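PDB 2PYY: ionotropic glutamate receptor bacterial homologue from Nostoc punctiforme, which binds L-glutamate in the cleft of its two-lobed ligand-binding core and, as a homologue of ionotropic glutamate receptors, probably couples that binding to the gating of an ion channel. Local coordinates for residues L6-V11 against N60-G65; F81-F86 against A203-K208; K113-T118 against H130-L135. All coordinates share one frame; numbering follows the deposited sequence.

Contact 1: L6-V11 against N60-G65. With GLU (glutamic acid), chain E.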
loop_
_atom_site.group_PDB
_atom_site.type_symbol
_atom_site.label_atom_id
_atom_site.label_comp_id
_atom_site.label_asym_id
_atom_site.label_seq_id
_atom_site.Cartn_x
_atom_site.Cartn_y
_atom_site.Cartn_z
ATOM N N LEU B 6 4.594 -24.544 4.471
ATOM C CA LEU B 6 3.278 -24.281 3.918
ATOM C C LEU B 6 3.351 -22.895 3.301
ATOM O O LEU B 6 3.592 -21.907 3.995
ATOM C CB LEU B 6 2.224 -24.337 5.029
ATOM C CG LEU B 6 1.607 -25.729 5.268
ATOM C CD1 LEU B 6 2.668 -26.802 5.220
ATOM C CD2 LEU B 6 0.870 -25.739 6.602
ATOM N N VAL B 7 3.176 -22.822 1.988
ATOM C CA VAL B 7 3.248 -21.540 1.300
ATOM C C VAL B 7 1.892 -21.153 0.698
ATOM O O VAL B 7 1.337 -21.893 -0.106
ATOM C CB VAL B 7 4.326 -21.594 0.194
ATOM C CG1 VAL B 7 4.399 -20.259 -0.535
ATOM C CG2 VAL B 7 5.682 -21.934 0.817
ATOM N N ALA B 8 1.353 -20.011 1.121
ATOM C CA ALA B 8 0.074 -19.548 0.606
ATOM C C ALA B 8 0.284 -18.939 -0.770
ATOM O O ALA B 8 1.266 -18.229 -0.997
ATOM C CB ALA B 8 -0.528 -18.510 1.538
ATOM N N THR B 9 -0.627 -19.236 -1.691
ATOM C CA THR B 9 -0.554 -18.662 -3.022
ATOM C C THR B 9 -1.950 -18.165 -3.377
ATOM O O THR B 9 -2.930 -18.554 -2.751
ATOM C CB THR B 9 -0.081 -19.685 -4.092
ATOM O OG1 THR B 9 -1.101 -20.664 -4.345
ATOM C CG2 THR B 9 1.191 -20.375 -3.630
ATOM N N ARG B 10 -2.022 -17.297 -4.374
ATOM C CA ARG B 10 -3.278 -16.745 -4.835
ATOM C C ARG B 10 -3.134 -16.706 -6.355
ATOM O O ARG B 10 -2.112 -16.267 -6.892
ATOM C CB ARG B 10 -3.471 -15.347 -4.236
ATOM C CG ARG B 10 -4.749 -14.638 -4.634
ATOM C CD ARG B 10 -4.464 -13.638 -5.735
ATOM N NE ARG B 10 -5.675 -13.082 -6.321
ATOM C CZ ARG B 10 -6.590 -12.384 -5.655
ATOM N NH1 ARG B 10 -6.437 -12.142 -4.358
ATOM N NH2 ARG B 10 -7.675 -11.941 -6.280
ATOM N N VAL B 11 -4.150 -17.221 -7.036
ATOM C CA VAL B 11 -4.180 -17.281 -8.491
ATOM C C VAL B 11 -4.373 -15.895 -9.096
ATOM O O VAL B 11 -5.368 -15.228 -8.839
ATOM C CB VAL B 11 -5.305 -18.223 -8.964
ATOM C CG1 VAL B 11 -5.320 -18.306 -10.495
ATOM C CG2 VAL B 11 -5.085 -19.614 -8.364
ATOM N N ASN B 60 -1.162 -18.117 11.763
ATOM C CA ASN B 60 -0.150 -19.167 11.685
ATOM C C ASN B 60 -0.617 -20.456 10.990
ATOM O O ASN B 60 -0.305 -21.559 11.448
ATOM C CB ASN B 60 0.376 -19.503 13.094
ATOM C CG ASN B 60 1.100 -18.322 13.757
ATOM O OD1 ASN B 60 1.663 -18.449 14.857
ATOM N ND2 ASN B 60 1.091 -17.167 13.085
ATOM N N LYS B 61 -1.357 -20.321 9.888
ATOM C CA LYS B 61 -1.831 -21.484 9.135
ATOM C C LYS B 61 -0.861 -21.792 7.996
ATOM O O LYS B 61 -0.929 -22.854 7.380
ATOM C CB LYS B 61 -3.230 -21.229 8.562
ATOM C CG LYS B 61 -4.371 -21.370 9.556
ATOM C CD LYS B 61 -5.646 -20.697 9.048
ATOM C CE LYS B 61 -6.154 -21.310 7.751
ATOM N NZ LYS B 61 -6.526 -22.745 7.928
ATOM N N VAL B 62 0.022 -20.844 7.697
ATOM C CA VAL B 62 1.034 -21.024 6.656
ATOM C C VAL B 62 2.291 -20.308 7.118
ATOM O O VAL B 62 2.231 -19.459 8.011
ATOM C CB VAL B 62 0.618 -20.413 5.290
ATOM C CG1 VAL B 62 -0.551 -21.172 4.711
ATOM C CG2 VAL B 62 0.286 -18.938 5.457
ATOM N N ASN B 63 3.422 -20.621 6.498
ATOM C CA ASN B 63 4.677 -20.002 6.900
ATOM C C ASN B 63 5.019 -18.720 6.160
ATOM O O ASN B 63 5.826 -17.924 6.637
ATOM C CB ASN B 63 5.806 -21.017 6.743
ATOM C CG ASN B 63 5.552 -22.286 7.536
ATOM O OD1 ASN B 63 5.628 -22.290 8.774
ATOM N ND2 ASN B 63 5.226 -23.365 6.831
ATOM N N LEU B 64 4.398 -18.518 5.005
ATOM C CA LEU B 64 4.652 -17.331 4.195
ATOM C C LEU B 64 3.717 -17.402 2.991
ATOM O O LEU B 64 3.032 -18.397 2.791
ATOM C CB LEU B 64 6.105 -17.325 3.718
ATOM C CG LEU B 64 6.355 -18.509 2.781
ATOM C CD1 LEU B 64 6.208 -18.042 1.349
ATOM C CD2 LEU B 64 7.724 -19.088 3.012
ATOM N N GLY B 65 3.694 -16.351 2.183
ATOM C CA GLY B 65 2.820 -16.342 1.026
ATOM C C GLY B 65 3.434 -15.566 -0.122
ATOM O O GLY B 65 4.211 -14.640 0.092
HETATM N N GLU E . -1.284 -6.478 -5.818
HETATM C CA GLU E . -2.665 -6.544 -5.258
HETATM C C GLU E . -2.607 -6.503 -3.733
HETATM O O GLU E . -1.564 -6.911 -3.180
HETATM C CB GLU E . -3.354 -7.835 -5.702
HETATM C CG GLU E . -4.816 -7.937 -5.279
HETATM C CD GLU E . -5.433 -9.294 -5.598
HETATM O OE1 GLU E . -6.670 -9.423 -5.497
HETATM O OE2 GLU E . -4.677 -10.227 -5.944
HETATM O OXT GLU E . -3.599 -6.073 -3.110
#

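Contact 2: F81-F86 against A203-K208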
loop_
_atom_site.group_PDB
_atom_site.type_symbol
_atom_site.label_atom_id
_atom_site.label_comp_id
_atom_site.label_asym_id
_atom_site.label_seq_id
_atom_site.Cartn_x
_atom_site.Cartn_y
_atom_site.Cartn_z
ATOM N N PHE B 81 8.086 -8.412 5.118
ATOM C CA PHE B 81 8.232 -8.622 3.690
ATOM C C PHE B 81 9.690 -8.870 3.321
ATOM O O PHE B 81 10.596 -8.367 3.979
ATOM C CB PHE B 81 7.749 -7.399 2.903
ATOM C CG PHE B 81 6.264 -7.351 2.689
ATOM C CD1 PHE B 81 5.460 -6.551 3.486
ATOM C CD2 PHE B 81 5.670 -8.112 1.692
ATOM C CE1 PHE B 81 4.076 -6.506 3.294
ATOM C CE2 PHE B 81 4.288 -8.078 1.489
ATOM C CZ PHE B 81 3.493 -7.274 2.294
ATOM N N SER B 82 9.902 -9.662 2.277
ATOM C CA SER B 82 11.240 -9.915 1.791
ATOM C C SER B 82 11.510 -8.688 0.935
ATOM O O SER B 82 10.684 -7.767 0.873
ATOM C CB SER B 82 11.253 -11.104 0.858
ATOM O OG SER B 82 10.586 -10.760 -0.347
ATOM N N LEU B 83 12.656 -8.688 0.271
ATOM C CA LEU B 83 13.000 -7.615 -0.644
ATOM C C LEU B 83 11.986 -7.735 -1.768
ATOM O O LEU B 83 11.455 -8.808 -2.006
ATOM C CB LEU B 83 14.397 -7.855 -1.210
ATOM C CG LEU B 83 15.506 -7.612 -0.197
ATOM C CD1 LEU B 83 16.851 -8.167 -0.700
ATOM C CD2 LEU B 83 15.585 -6.126 0.060
ATOM N N PRO B 84 11.700 -6.638 -2.472
ATOM C CA PRO B 84 10.733 -6.690 -3.574
ATOM C C PRO B 84 11.105 -7.739 -4.625
ATOM O O PRO B 84 12.284 -7.923 -4.936
ATOM C CB PRO B 84 10.762 -5.264 -4.134
ATOM C CG PRO B 84 12.112 -4.736 -3.707
ATOM C CD PRO B 84 12.259 -5.288 -2.312
ATOM N N ILE B 85 10.107 -8.439 -5.161
ATOM C CA ILE B 85 10.381 -9.453 -6.183
ATOM C C ILE B 85 9.947 -8.963 -7.549
ATOM O O ILE B 85 10.197 -9.626 -8.558
ATOM C CB ILE B 85 9.610 -10.768 -5.948
ATOM C CG1 ILE B 85 8.103 -10.466 -5.923
ATOM C CG2 ILE B 85 10.101 -11.436 -4.689
ATOM C CD1 ILE B 85 7.223 -11.667 -5.796
ATOM N N PHE B 86 9.283 -7.813 -7.575
ATOM C CA PHE B 86 8.762 -7.258 -8.820
ATOM C C PHE B 86 8.335 -5.798 -8.653
ATOM O O PHE B 86 7.919 -5.389 -7.570
ATOM C CB PHE B 86 7.543 -8.079 -9.254
ATOM C CG PHE B 86 7.194 -7.939 -10.708
ATOM C CD1 PHE B 86 7.723 -8.817 -11.651
ATOM C CD2 PHE B 86 6.323 -6.947 -11.136
ATOM C CE1 PHE B 86 7.380 -8.712 -13.007
ATOM C CE2 PHE B 86 5.971 -6.827 -12.484
ATOM C CZ PHE B 86 6.503 -7.715 -13.421
ATOM N N ALA B 203 18.810 -15.583 -1.071
ATOM C CA ALA B 203 18.543 -16.389 -2.260
ATOM C C ALA B 203 18.162 -15.518 -3.458
ATOM O O ALA B 203 18.734 -15.649 -4.538
ATOM C CB ALA B 203 17.420 -17.413 -1.977
ATOM N N LEU B 204 17.187 -14.631 -3.262
ATOM C CA LEU B 204 16.728 -13.735 -4.327
ATOM C C LEU B 204 17.877 -12.902 -4.897
ATOM O O LEU B 204 17.994 -12.729 -6.114
ATOM C CB LEU B 204 15.648 -12.787 -3.796
ATOM C CG LEU B 204 14.997 -11.845 -4.813
ATOM C CD1 LEU B 204 14.252 -12.663 -5.855
ATOM C CD2 LEU B 204 14.020 -10.893 -4.106
ATOM N N LEU B 205 18.706 -12.366 -4.008
ATOM C CA LEU B 205 19.844 -11.557 -4.433
ATOM C C LEU B 205 20.773 -12.396 -5.323
ATOM O O LEU B 205 21.196 -11.933 -6.375
ATOM C CB LEU B 205 20.603 -11.002 -3.208
ATOM C CG LEU B 205 19.844 -9.946 -2.384
ATOM C CD1 LEU B 205 20.594 -9.638 -1.102
ATOM C CD2 LEU B 205 19.650 -8.690 -3.228
ATOM N N ASN B 206 21.080 -13.627 -4.922
ATOM C CA ASN B 206 21.953 -14.450 -5.755
ATOM C C ASN B 206 21.293 -14.766 -7.091
ATOM O O ASN B 206 21.960 -14.770 -8.124
ATOM C CB ASN B 206 22.340 -15.744 -5.043
ATOM C CG ASN B 206 23.283 -15.500 -3.875
ATOM O OD1 ASN B 206 24.142 -14.606 -3.928
ATOM N ND2 ASN B 206 23.143 -16.296 -2.822
ATOM N N LEU B 207 19.985 -15.019 -7.067
ATOM C CA LEU B 207 19.244 -15.314 -8.287
ATOM C C LEU B 207 19.327 -14.135 -9.255
ATOM O O LEU B 207 19.371 -14.318 -10.469
ATOM C CB LEU B 207 17.774 -15.626 -7.967
ATOM C CG LEU B 207 17.474 -16.976 -7.310
ATOM C CD1 LEU B 207 15.971 -17.118 -7.080
ATOM C CD2 LEU B 207 17.970 -18.107 -8.218
ATOM N N LYS B 208 19.344 -12.920 -8.723
ATOM C CA LYS B 208 19.446 -11.746 -9.571
ATOM C C LYS B 208 20.877 -11.616 -10.089
ATOM O O LYS B 208 21.087 -11.327 -11.262
ATOM C CB LYS B 208 19.067 -10.488 -8.790
ATOM C CG LYS B 208 17.567 -10.334 -8.519
ATOM C CD LYS B 208 17.331 -9.317 -7.420
ATOM C CE LYS B 208 15.861 -8.981 -7.260
ATOM N NZ LYS B 208 15.332 -8.184 -8.406
HETATM O O HOH W 1 12.664 -7.654 -8.048
#

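Contact 3: K113-T118 against H130-L135. With GLU (glutamic acid), chain E.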
loop_
_atom_site.group_PDB
_atom_site.type_symbol
_atom_site.label_atom_id
_atom_site.label_comp_id
_atom_site.label_asym_id
_atom_site.label_seq_id
_atom_site.Cartn_x
_atom_site.Cartn_y
_atom_site.Cartn_z
ATOM N N LYS B 113 -17.602 8.250 -11.207
ATOM C CA LYS B 113 -17.743 7.025 -11.996
ATOM C C LYS B 113 -17.692 5.807 -11.068
ATOM O O LYS B 113 -17.443 5.942 -9.871
ATOM C CB LYS B 113 -16.599 6.919 -13.011
ATOM C CG LYS B 113 -16.512 8.066 -13.997
ATOM C CD LYS B 113 -17.692 8.070 -14.955
ATOM C CE LYS B 113 -17.577 9.209 -15.951
ATOM N NZ LYS B 113 -18.751 9.248 -16.873
ATOM N N VAL B 114 -17.919 4.627 -11.639
ATOM C CA VAL B 114 -17.889 3.361 -10.906
ATOM C C VAL B 114 -16.757 2.490 -11.454
ATOM O O VAL B 114 -16.772 2.106 -12.624
ATOM C CB VAL B 114 -19.208 2.576 -11.067
ATOM C CG1 VAL B 114 -19.073 1.205 -10.421
ATOM C CG2 VAL B 114 -20.361 3.352 -10.426
ATOM N N VAL B 115 -15.786 2.181 -10.601
ATOM C CA VAL B 115 -14.637 1.371 -10.997
ATOM C C VAL B 115 -14.618 -0.000 -10.321
ATOM O O VAL B 115 -14.690 -0.090 -9.103
ATOM C CB VAL B 115 -13.334 2.105 -10.662
ATOM C CG1 VAL B 115 -12.141 1.256 -11.065
ATOM C CG2 VAL B 115 -13.312 3.449 -11.373
ATOM N N ALA B 116 -14.516 -1.060 -11.119
ATOM C CA ALA B 116 -14.486 -2.420 -10.592
ATOM C C ALA B 116 -13.068 -2.907 -10.330
ATOM O O ALA B 116 -12.128 -2.548 -11.041
ATOM C CB ALA B 116 -15.176 -3.362 -11.555
ATOM N N THR B 117 -12.924 -3.720 -9.289
ATOM C CA THR B 117 -11.640 -4.294 -8.922
ATOM C C THR B 117 -11.908 -5.402 -7.902
ATOM O O THR B 117 -13.057 -5.623 -7.498
ATOM C CB THR B 117 -10.685 -3.217 -8.328
ATOM O OG1 THR B 117 -9.349 -3.737 -8.284
ATOM C CG2 THR B 117 -11.115 -2.820 -6.923
ATOM N N THR B 118 -10.859 -6.103 -7.492
ATOM C CA THR B 118 -11.025 -7.183 -6.526
ATOM C C THR B 118 -11.191 -6.661 -5.103
ATOM O O THR B 118 -10.600 -5.655 -4.722
ATOM C CB THR B 118 -9.833 -8.180 -6.555
ATOM O OG1 THR B 118 -8.619 -7.493 -6.256
ATOM C CG2 THR B 118 -9.713 -8.832 -7.925
ATOM N N HIS B 130 -9.727 7.757 -2.469
ATOM C CA HIS B 130 -9.842 8.878 -3.392
ATOM C C HIS B 130 -11.310 9.148 -3.693
ATOM O O HIS B 130 -11.655 9.726 -4.721
ATOM C CB HIS B 130 -9.089 8.591 -4.687
ATOM C CG HIS B 130 -7.603 8.596 -4.520
ATOM N ND1 HIS B 130 -6.766 9.348 -5.315
ATOM C CD2 HIS B 130 -6.808 7.970 -3.621
ATOM C CE1 HIS B 130 -5.518 9.190 -4.908
ATOM N NE2 HIS B 130 -5.517 8.359 -3.881
ATOM N N HIS B 131 -12.166 8.697 -2.781
ATOM C CA HIS B 131 -13.606 8.870 -2.884
ATOM C C HIS B 131 -14.225 8.502 -4.224
ATOM O O HIS B 131 -15.093 9.205 -4.723
ATOM C CB HIS B 131 -13.974 10.308 -2.500
ATOM C CG HIS B 131 -13.716 10.627 -1.059
ATOM N ND1 HIS B 131 -12.446 10.773 -0.542
ATOM C CD2 HIS B 131 -14.567 10.806 -0.019
ATOM C CE1 HIS B 131 -12.525 11.027 0.751
ATOM N NE2 HIS B 131 -13.800 11.051 1.095
ATOM N N ILE B 132 -13.784 7.384 -4.795
ATOM C CA ILE B 132 -14.319 6.898 -6.068
ATOM C C ILE B 132 -15.214 5.689 -5.773
ATOM O O ILE B 132 -14.851 4.827 -4.975
ATOM C CB ILE B 132 -13.196 6.412 -7.009
ATOM C CG1 ILE B 132 -12.130 7.502 -7.168
ATOM C CG2 ILE B 132 -13.781 6.013 -8.356
ATOM C CD1 ILE B 132 -12.662 8.784 -7.744
ATOM N N SER B 133 -16.373 5.631 -6.424
ATOM C CA SER B 133 -17.299 4.525 -6.250
ATOM C C SER B 133 -16.645 3.277 -6.823
ATOM O O SER B 133 -16.251 3.236 -7.994
ATOM C CB SER B 133 -18.623 4.807 -6.962
ATOM O OG SER B 133 -19.352 5.821 -6.283
ATOM N N VAL B 134 -16.525 2.260 -5.983
ATOM C CA VAL B 134 -15.876 1.022 -6.381
ATOM C C VAL B 134 -16.716 -0.233 -6.201
ATOM O O VAL B 134 -17.329 -0.461 -5.156
ATOM C CB VAL B 134 -14.555 0.844 -5.600
ATOM C CG1 VAL B 134 -14.826 0.958 -4.103
ATOM C CG2 VAL B 134 -13.923 -0.513 -5.928
ATOM N N LEU B 135 -16.710 -1.048 -7.247
ATOM C CA LEU B 135 -17.422 -2.311 -7.276
ATOM C C LEU B 135 -16.405 -3.391 -6.932
ATOM O O LEU B 135 -15.683 -3.878 -7.798
ATOM C CB LEU B 135 -17.986 -2.557 -8.671
ATOM C CG LEU B 135 -18.708 -3.877 -8.834
ATOM C CD1 LEU B 135 -19.995 -3.859 -8.023
ATOM C CD2 LEU B 135 -19.015 -4.126 -10.305
HETATM N N GLU E . -1.284 -6.478 -5.818
HETATM C CA GLU E . -2.665 -6.544 -5.258
HETATM C C GLU E . -2.607 -6.503 -3.733
HETATM O O GLU E . -1.564 -6.911 -3.180
HETATM C CB GLU E . -3.354 -7.835 -5.702
HETATM C CG GLU E . -4.816 -7.937 -5.279
HETATM C CD GLU E . -5.433 -9.294 -5.598
HETATM O OE1 GLU E . -6.670 -9.423 -5.497
HETATM O OE2 GLU E . -4.677 -10.227 -5.944
HETATM O OXT GLU E . -3.599 -6.073 -3.110
HETATM O O HOH W 2 -16.908 8.018 -8.079
#

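Contact 1: L6-V11 against N60-G65
Val7 and Leu64 make the tight part of this parallel pairing between strand 5-10 and strand 64-66: Val7 CG1 stands 3.4 Å from Leu64 CD1, closer than carbons usually pack. Leu64 has its CG between its own N and carbonyl carbon (chi1 65°), which brings CD1 back over both methyls of Val7, while Trp31 touches the pair. Beside them Ala8 N bonds to Leu64 O (2.9 Å). On the other face Ala8 meets Gly65, where small residues suit the fit: a CB on Gly65 would come within 3.4 Å of Ala8 CB. The other end is looser. Asn63 N reaches Leu6 O at 2.8 Å, and Leu6 sets CB near Val62 CG1 (4.2 Å) and CD2 against Lys61 O, but Leu6 is partly exposed and the exposed Lys61 chain leads away. Further along the chain, Arg10 turns to the bound glutamate, with NH2 2.8 Å from ligand OE1; the carboxylate carbon lies over one guanidinium face, offset toward the rim, though details of this close approach are doubtful. Replacing Arg10 by an alanine would probably leave that carboxylate without a cationic neighbour from this strand. Thus apolar packing and backbone bonds join the strands, while charge is met where the chain reaches the ligand.

Contact 2: F81-F86 against A203-K208
Where the loop Leu83-Ile85 passes helix 197-209, it comes nearest at Leu204, with the CA atoms of Ile85 and Leu204 7.9 Å apart; no hydrogen bond passes directly between 81-86 and 203-208. The loop ends in a classic beta bulge: Ile85 and Phe86 both face Tyr186 as the chain enters strand 86-94 of this solute-binding-protein fold. The helix is regular here, its turn closed by Lys208 N to Leu204 O at 2.9 Å, and one side of it offers Leu204, Leu205 and Lys208 to the loop. Leucine suits this seat because a branched apolar end can meet several loop residues at once. Leu204 extends CG opposite its backbone N (chi1 -176°), and the single methyl CD2 then does most of the touching: it lies 3.5 Å from Pro84 O, and 4.0 Å from Ile85 CG2, the two side chains crossing at about a right angle. Leu83 likewise crosses Leu205 at about a right angle, CD1 3.8 Å from Leu205 CD2. The loop's own shape is held by Ser82, whose OG donates to Leu83 O at 2.7 Å, tilted 28° from the carbonyl plane; the same OG also bonds Ile188. Asn201 of the helix accepts from Leu83 N, a further tie between loop and helix. This region also faces a second subunit: Leu83 packs on Ile71, Pro84 on Pro84 and Leu205 on Thr72 of that neighbouring chain. Lys208 is a fitting residue for the rim, since its aliphatic chain carries the amine to the loop's rim while that amine, in cation-pi contact with Tyr213, remains able to hold water. One water accepts from Lys208 NZ at 2.7 Å and donates to Pro84 O at 3.1 Å.

Contact 3: K113-T118 against H130-L135
Val115 and Ile132 open the apolar centre, their CG2 methyls meeting at 4.0 Å on one face of the sheet. They belong to a beta-alpha-beta unit in which strand 114-118 and strand 133-137 run parallel, joined by helix 122-129. Further along the same face the Thr117 methyl meets Val134, CG2 to CG2 3.8 Å, and Leu127 of the connecting helix touches both Val115 and Val134. Thr117 OG1, anti to the backbone N (chi1 -166°), bonds Val156 O, while CG2 lies on the Val134 side. Beta-branched residues suit such a strand, offering broad, stiff surfaces to the helix. On the reverse face Ala116 CB lies 4.1 Å from Leu135 CB, a small residue beside a large one under Ala146 of helix 140-148. Backbone bonds weave between these faces. Val115 N bonds to Ser133 O (2.9 Å). Its own carbonyl, Val115 O, receives Leu135 N at 2.9 Å, and Thr117 N completes the series on Leu135 O at 3.1 Å. Val134 and Leu135 also pair antiparallel with a strand of a third subunit, so the sheet continues into the neighbouring chain. Outward, the polar groups take over. At Lys113 a water donates to its O and accepts from Ser133 N, while the Lys113 amine forms a salt bridge with Asp103. At the opposite end Thr118 holds OG1 between its backbone N and carbonyl carbon (chi1 60°), which presents it to the ligand: OG1 donates to glutamate OE1 at 2.8 Å.

All three contacts are largely buried, but they differ in place and chemistry. Contacts 1 and 3 are parallel strand pairings in separate sheets, 28 Å apart between centres; each combines backbone bonds with apolar faces, and each sends one polar residue to the same glutamate. They meet beside the ligand, where Arg10 NH2 comes 4.1 Å from Thr118 CG2, so both sheets reach the ligand. Contact 2 joins a loop to a helix through leucine methyls and a bridging water, with no direct hydrogen bond between the two segments, and lies on the opposite side of the chain's centre from contact 3. Contacts 2 and 3 also border neighbouring subunits, whereas contact 1 touches none.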